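Local coordinates for protein precorrin-6Y C5,15-methyltransferase (Corynebacterium diphtheriae, PDB 3HM2) that probably transfers methyl groups from S-adenosyl-L-methionine in cobalamin biosynthesis, this chain being the C-terminal methyltransferase domain of a longer protein, at residues N68-L72 with G73-R77; E131-Q134 with M135-L139. All coordinates share one frame; numbering follows the deposited sequence.

Interaction 1 of 2, residues N68-L72 with G73-R77; sequences NAINL and GVSDR
With chi1 at -69°, I70 sends CG1 anti to its carbonyl carbon, beside the backbone N, and this branch meets S75 just after the turn. I70 CG1 lies 3.3 Å from S75 CB, closer than carbon atoms normally pack. V74 CG2, anti to the V74 carbonyl carbon, comes to 3.6 Å from L72 CB, an apolar touch, though this methyl crowds L72 O and its place is less sure. A69 CB reaches the V74 carbonyl instead, 3.4 Å from V74 O.

The backbone evidence identifies a Schellman motif ending helix 59-70. G73 N donates to I70 O at 2.5 Å, too short for its exact length to carry weight, the donor standing 47° out of the carbonyl plane. V74 N bonds to A69 O, although the placement of V74 N is less certain. G73, the C-prime residue, takes a left-handed helical conformation (phi 53°).

V74 CG1 lies over one face of the R77 guanidinium, toward the rim; R77 NH1 hydrogen-bonds to T50 OG1 in strand 50-55 and L44 O at the end of helix 38-44. A69 and L72 pack on I41.

Chemically, both helix-end carbonyls are probably satisfied locally, I70 O more surely than A69 O.

Interaction 2 of 2, residues E131-Q134 with M135-L139; sequences ESEQ and MLWAL
E133 and W137, one helical turn apart, make the main side-chain contact between E131-Q134 and M135-L139. E133 sets CG anti to its backbone N (chi1 168°) and bends at chi2, which brings the carboxylate across the NE1/CD1 side of the indole. E133 OE2 and W137 NE1, 3.7 Å apart, are near neighbours without a hydrogen bond, and E133 CG lies equally far from that nitrogen. The carboxylate and ring planes stand 89° apart, nearly perpendicular. At the ring's edge, in its plane, sits the CA of Q134.

Contacts of side chains with backbone form a second group. CB of M135, a selenomethionine in the crystal, rests 3.3 Å from S132 O, and W137 CB is 3.4 Å from Q134 O.

Backbone hydrogen bonds make up the third. L136 N donates to S132 O at 3.1 Å with an N-H...O angle of 158°, the i+4 to i bond (N-H to C=O) of an alpha helix. M135 N gives weak bonds to S132 O and E131 O. One turn on, M135 O accepts from both A138 N and L139 N, each at 2.9 Å.

The E133 carboxylate lies close to E133 of the second subunit, a pair probably unfavourable if both are charged; Q134 and W137 of that subunit pack on W137 and Q134 here. Separately, E131 OE1 accepts a hydrogen bond from I162 N of the fourth subunit. L136 packs instead on the sheet: A125 and A127 of strand 122-127, H171 and W173 of strand 162-176, and I147 of strand 146-157.

Overall arrangement
From the N terminus, the chain passes through helix 9-21, strand 27-32, helix 38-44 and strand 50-55 before helix 59-70 ends at interaction 1, which turns the chain into strand 78-81 at one outer edge of the sheet. Strands 97-100 and 122-127 precede interaction 2, within helix 130-143, which lies against strands 122-127, 162-176 and 146-157. Strand 146-157 and the reversed strand 162-176 follow. Each contact joins consecutive segments, so neither closes a long loop, and the two lie in series, neither nesting nor crossing. The centres of interactions 1 and 2 are about 34 Å apart. The strand order 3-2-1-4-5-7-6 is that of the Rossmann-like S-adenosyl-L-methionine-dependent methyltransferase fold.

Interaction 1 of 2, residues N68-L72 with G73-R77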
ATOM      1  N   ASN A  68     -35.043   3.040   5.682  1.00 52.88           N
ATOM      2  CA  ASN A  68     -34.351   2.245   4.675  1.00 46.02           C
ATOM      3  C   ASN A  68     -34.478   0.748   4.936  1.00 45.71           C
ATOM      4  O   ASN A  68     -34.446  -0.059   4.006  1.00 52.33           O
ATOM      5  CB  ASN A  68     -32.876   2.642   4.599  1.00 55.74           C
ATOM      6  CG  ASN A  68     -32.654   3.907   3.793  1.00 70.14           C
ATOM      7  OD1 ASN A  68     -33.566   4.405   3.132  1.00 64.61           O
ATOM      8  ND2 ASN A  68     -31.435   4.434   3.842  1.00 77.81           N
ATOM      9  N   ALA A  69     -34.622   0.384   6.206  1.00 34.49           N
ATOM     10  CA  ALA A  69     -34.887  -1.000   6.581  1.00 36.66           C
ATOM     11  C   ALA A  69     -36.251  -1.457   6.075  1.00 45.19           C
ATOM     12  O   ALA A  69     -36.394  -2.566   5.561  1.00 56.18           O
ATOM     13  CB  ALA A  69     -34.796  -1.168   8.089  1.00 25.75           C
ATOM     14  N   ILE A  70     -37.251  -0.594   6.222  1.00 43.47           N
ATOM     15  CA  ILE A  70     -38.539  -0.794   5.567  1.00 45.08           C
ATOM     16  C   ILE A  70     -38.369  -0.975   4.063  1.00 39.60           C
ATOM     17  O   ILE A  70     -38.747  -2.007   3.507  1.00 40.86           O
ATOM     18  CB  ILE A  70     -39.493   0.386   5.827  1.00 48.06           C
ATOM     19  CG1 ILE A  70     -39.921   0.413   7.296  1.00 49.09           C
ATOM     20  CG2 ILE A  70     -40.707   0.301   4.915  1.00 33.60           C
ATOM     21  CD1 ILE A  70     -40.749   1.622   7.669  1.00 38.03           C
ATOM     22  N   ASN A  71     -37.800   0.031   3.410  1.00 46.29           N
ATOM     23  CA  ASN A  71     -37.694   0.040   1.955  1.00 54.35           C
ATOM     24  C   ASN A  71     -36.851  -1.117   1.432  1.00 52.66           C
ATOM     25  O   ASN A  71     -36.686  -1.282   0.224  1.00 59.36           O
ATOM     26  CB  ASN A  71     -37.120   1.371   1.468  1.00 46.92           C
ATOM     27  CG  ASN A  71     -37.939   2.563   1.925  1.00 59.05           C
ATOM     28  OD1 ASN A  71     -38.941   2.409   2.624  1.00 58.81           O
ATOM     29  ND2 ASN A  71     -37.516   3.758   1.532  1.00 53.69           N
ATOM     30  N   LEU A  72     -36.318  -1.917   2.351  1.00 44.83           N
ATOM     31  CA  LEU A  72     -35.632  -3.151   1.987  1.00 42.33           C
ATOM     32  C   LEU A  72     -36.329  -4.367   2.589  1.00 29.94           C
ATOM     33  O   LEU A  72     -35.732  -5.435   2.719  1.00 35.81           O
ATOM     34  CB  LEU A  72     -34.171  -3.106   2.440  1.00 40.15           C
ATOM     35  CG  LEU A  72     -33.226  -2.248   1.596  1.00 29.16           C
ATOM     36  CD1 LEU A  72     -31.859  -2.147   2.254  1.00 42.39           C
ATOM     37  CD2 LEU A  72     -33.107  -2.808   0.186  1.00 47.81           C
ATOM     38  N   GLY A  73     -37.596  -4.196   2.952  1.00 25.72           N
ATOM     39  CA  GLY A  73     -38.366  -5.267   3.558  1.00 42.46           C
ATOM     40  C   GLY A  73     -37.674  -5.865   4.767  1.00 42.76           C
ATOM     41  O   GLY A  73     -37.991  -6.978   5.188  1.00 37.90           O
ATOM     42  N   VAL A  74     -36.726  -5.122   5.329  1.00 41.93           N
ATOM     43  CA  VAL A  74     -36.060  -5.532   6.560  1.00 49.01           C
ATOM     44  C   VAL A  74     -36.503  -4.670   7.738  1.00 58.33           C
ATOM     45  O   VAL A  74     -35.722  -4.405   8.653  1.00 57.16           O
ATOM     46  CB  VAL A  74     -34.528  -5.454   6.426  1.00 44.31           C
ATOM     47  CG1 VAL A  74     -33.863  -6.445   7.368  1.00 51.44           C
ATOM     48  CG2 VAL A  74     -34.109  -5.710   4.987  1.00 46.29           C
ATOM     49  N   SER A  75     -37.758  -4.236   7.709  1.00 63.93           N
ATOM     50  CA  SER A  75     -38.323  -3.424   8.805  1.00 60.05           C
ATOM     51  C   SER A  75     -38.611  -4.211  10.109  1.00 56.66           C
ATOM     52  O   SER A  75     -38.617  -3.651  11.210  1.00 52.27           O
ATOM     53  CB  SER A  75     -39.606  -2.731   8.309  1.00 51.55           C
ATOM     54  OG  SER A  75     -40.269  -3.501   7.305  1.00 39.78           O
ATOM     55  N   ASP A  76     -38.838  -5.513   9.966  1.00 56.72           N
ATOM     56  CA  ASP A  76     -39.356  -6.336  11.053  1.00 60.53           C
ATOM     57  C   ASP A  76     -38.298  -7.184  11.766  1.00 55.65           C
ATOM     58  O   ASP A  76     -38.634  -8.149  12.468  1.00 44.44           O
ATOM     59  CB  ASP A  76     -40.510  -7.221  10.547  1.00 68.40           C
ATOM     60  CG  ASP A  76     -40.132  -8.062   9.323  1.00 71.85           C
ATOM     61  OD1 ASP A  76     -41.034  -8.710   8.747  1.00 67.25           O
ATOM     62  OD2 ASP A  76     -38.942  -8.084   8.940  1.00 68.06           O
ATOM     63  N   ARG A  77     -37.030  -6.818  11.598  1.00 43.52           N
ATOM     64  CA  ARG A  77     -35.942  -7.546  12.238  1.00 37.87           C
ATOM     65  C   ARG A  77     -34.866  -6.567  12.683  1.00 42.07           C
ATOM     66  O   ARG A  77     -33.758  -6.951  13.047  1.00 46.14           O
ATOM     67  CB  ARG A  77     -35.360  -8.594  11.282  1.00 43.38           C
ATOM     68  CG  ARG A  77     -36.363  -9.096  10.248  1.00 50.23           C
ATOM     69  CD  ARG A  77     -35.905 -10.375   9.608  1.00 49.24           C
ATOM     70  NE  ARG A  77     -34.445 -10.495   9.567  1.00 45.49           N
ATOM     71  CZ  ARG A  77     -33.715 -10.412   8.464  1.00 39.27           C
ATOM     72  NH1 ARG A  77     -32.422 -10.559   8.538  1.00 26.61           N
ATOM     73  NH2 ARG A  77     -34.287 -10.189   7.282  1.00 50.84           N
TER

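Interaction 2 of 2, residues E131-Q134 with M135-L139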
ATOM      1  N   GLU A 131      -4.903   7.010  16.162  1.00 34.79           N
ATOM      2  CA  GLU A 131      -5.433   6.889  17.508  1.00 36.02           C
ATOM      3  C   GLU A 131      -6.356   5.673  17.650  1.00 30.05           C
ATOM      4  O   GLU A 131      -6.162   4.858  18.558  1.00 37.17           O
ATOM      5  CB  GLU A 131      -6.128   8.179  17.926  1.00 38.76           C
ATOM      6  CG  GLU A 131      -5.182   9.359  18.147  1.00 53.58           C
ATOM      7  CD  GLU A 131      -4.502   9.849  16.875  1.00 55.15           C
ATOM      8  OE1 GLU A 131      -4.910   9.431  15.771  1.00 54.27           O
ATOM      9  OE2 GLU A 131      -3.562  10.667  16.991  1.00 44.91           O
ATOM     10  N   SER A 132      -7.341   5.530  16.757  1.00 36.90           N
ATOM     11  CA  SER A 132      -8.185   4.323  16.742  1.00 37.26           C
ATOM     12  C   SER A 132      -7.345   3.069  16.512  1.00 40.10           C
ATOM     13  O   SER A 132      -7.523   2.062  17.206  1.00 41.44           O
ATOM     14  CB  SER A 132      -9.272   4.408  15.672  1.00 39.00           C
ATOM     15  OG  SER A 132     -10.081   5.533  15.910  1.00 45.40           O
ATOM     16  N   GLU A 133      -6.434   3.131  15.538  1.00 38.75           N
ATOM     17  CA  GLU A 133      -5.610   1.973  15.163  1.00 37.72           C
ATOM     18  C   GLU A 133      -4.772   1.407  16.311  1.00 37.28           C
ATOM     19  O   GLU A 133      -4.626   0.195  16.430  1.00 37.33           O
ATOM     20  CB  GLU A 133      -4.687   2.299  13.982  1.00 46.14           C
ATOM     21  CG  GLU A 133      -3.605   1.234  13.728  1.00 54.07           C
ATOM     22  CD  GLU A 133      -2.236   1.829  13.396  1.00 58.09           C
ATOM     23  OE1 GLU A 133      -2.121   2.525  12.363  1.00 58.21           O
ATOM     24  OE2 GLU A 133      -1.277   1.594  14.168  1.00 61.28           O
ATOM     25  N   GLN A 134      -4.201   2.274  17.145  1.00 48.17           N
ATOM     26  CA  GLN A 134      -3.303   1.806  18.204  1.00 44.02           C
ATOM     27  C   GLN A 134      -4.108   1.246  19.388  1.00 39.75           C
ATOM     28  O   GLN A 134      -3.593   0.508  20.226  1.00 43.88           O
ATOM     29  CB  GLN A 134      -2.353   2.919  18.656  1.00 46.30           C
ATOM     30  CG  GLN A 134      -1.816   3.825  17.558  1.00 39.27           C
ATOM     31  CD  GLN A 134      -0.967   4.936  18.136  1.00 46.50           C
ATOM     32  OE1 GLN A 134      -1.385   6.100  18.219  1.00 45.28           O
ATOM     33  NE2 GLN A 134       0.224   4.572  18.581  1.00 44.71           N
HETATM   34  N   MSE A 135      -5.381   1.606  19.436  1.00 38.49           N
HETATM   35  CA  MSE A 135      -6.321   1.063  20.402  1.00 30.15           C
HETATM   36  C   MSE A 135      -6.768  -0.367  20.041  1.00 37.73           C
HETATM   37  O   MSE A 135      -6.864  -1.232  20.920  1.00 33.70           O
HETATM   38  CB  MSE A 135      -7.523   2.010  20.495  1.00 35.81           C
HETATM   39  CG  MSE A 135      -8.807   1.409  21.054  1.00 49.35           C
HETATM   40 SE   MSE A 135      -8.908   1.656  22.979  1.00 82.66          SE
HETATM   41  CE  MSE A 135     -10.822   1.363  23.242  1.00 69.12           C
ATOM     42  N   LEU A 136      -7.046  -0.628  18.764  1.00 32.22           N
ATOM     43  CA  LEU A 136      -7.337  -2.002  18.361  1.00 37.09           C
ATOM     44  C   LEU A 136      -6.169  -2.882  18.830  1.00 31.69           C
ATOM     45  O   LEU A 136      -6.344  -4.055  19.155  1.00 25.92           O
ATOM     46  CB  LEU A 136      -7.491  -2.146  16.838  1.00 29.85           C
ATOM     47  CG  LEU A 136      -8.532  -1.470  15.938  1.00 32.80           C
ATOM     48  CD1 LEU A 136      -8.119  -1.690  14.468  1.00 33.24           C
ATOM     49  CD2 LEU A 136      -9.964  -1.947  16.175  1.00 36.22           C
ATOM     50  N   TRP A 137      -4.973  -2.297  18.856  1.00 39.98           N
ATOM     51  CA  TRP A 137      -3.740  -3.045  19.090  1.00 37.77           C
ATOM     52  C   TRP A 137      -3.610  -3.360  20.566  1.00 43.10           C
ATOM     53  O   TRP A 137      -2.893  -4.275  20.950  1.00 53.96           O
ATOM     54  CB  TRP A 137      -2.501  -2.260  18.591  1.00 33.31           C
ATOM     55  CG  TRP A 137      -2.256  -2.401  17.118  1.00 31.96           C
ATOM     56  CD1 TRP A 137      -2.278  -1.409  16.172  1.00 32.36           C
ATOM     57  CD2 TRP A 137      -1.974  -3.619  16.413  1.00 28.73           C
ATOM     58  NE1 TRP A 137      -2.018  -1.936  14.922  1.00 20.17           N
ATOM     59  CE2 TRP A 137      -1.840  -3.291  15.046  1.00 25.59           C
ATOM     60  CE3 TRP A 137      -1.805  -4.959  16.806  1.00 35.00           C
ATOM     61  CZ2 TRP A 137      -1.547  -4.260  14.073  1.00 26.28           C
ATOM     62  CZ3 TRP A 137      -1.524  -5.926  15.827  1.00 19.99           C
ATOM     63  CH2 TRP A 137      -1.398  -5.563  14.486  1.00 17.04           C
ATOM     64  N   ALA A 138      -4.309  -2.586  21.384  1.00 41.03           N
ATOM     65  CA  ALA A 138      -4.245  -2.726  22.824  1.00 39.93           C
ATOM     66  C   ALA A 138      -5.336  -3.691  23.280  1.00 45.18           C
ATOM     67  O   ALA A 138      -5.103  -4.567  24.122  1.00 46.86           O
ATOM     68  CB  ALA A 138      -4.426  -1.369  23.465  1.00 44.48           C
ATOM     69  N   LEU A 139      -6.530  -3.527  22.721  1.00 48.44           N
ATOM     70  CA  LEU A 139      -7.623  -4.464  22.958  1.00 40.22           C
ATOM     71  C   LEU A 139      -7.339  -5.816  22.314  1.00 46.21           C
ATOM     72  O   LEU A 139      -7.812  -6.850  22.785  1.00 47.83           O
ATOM     73  CB  LEU A 139      -8.940  -3.895  22.428  1.00 45.75           C
ATOM     74  CG  LEU A 139      -9.319  -2.495  22.914  1.00 51.55           C
ATOM     75  CD1 LEU A 139     -10.503  -1.955  22.128  1.00 43.61           C
ATOM     76  CD2 LEU A 139      -9.620  -2.507  24.406  1.00 56.62           C
TER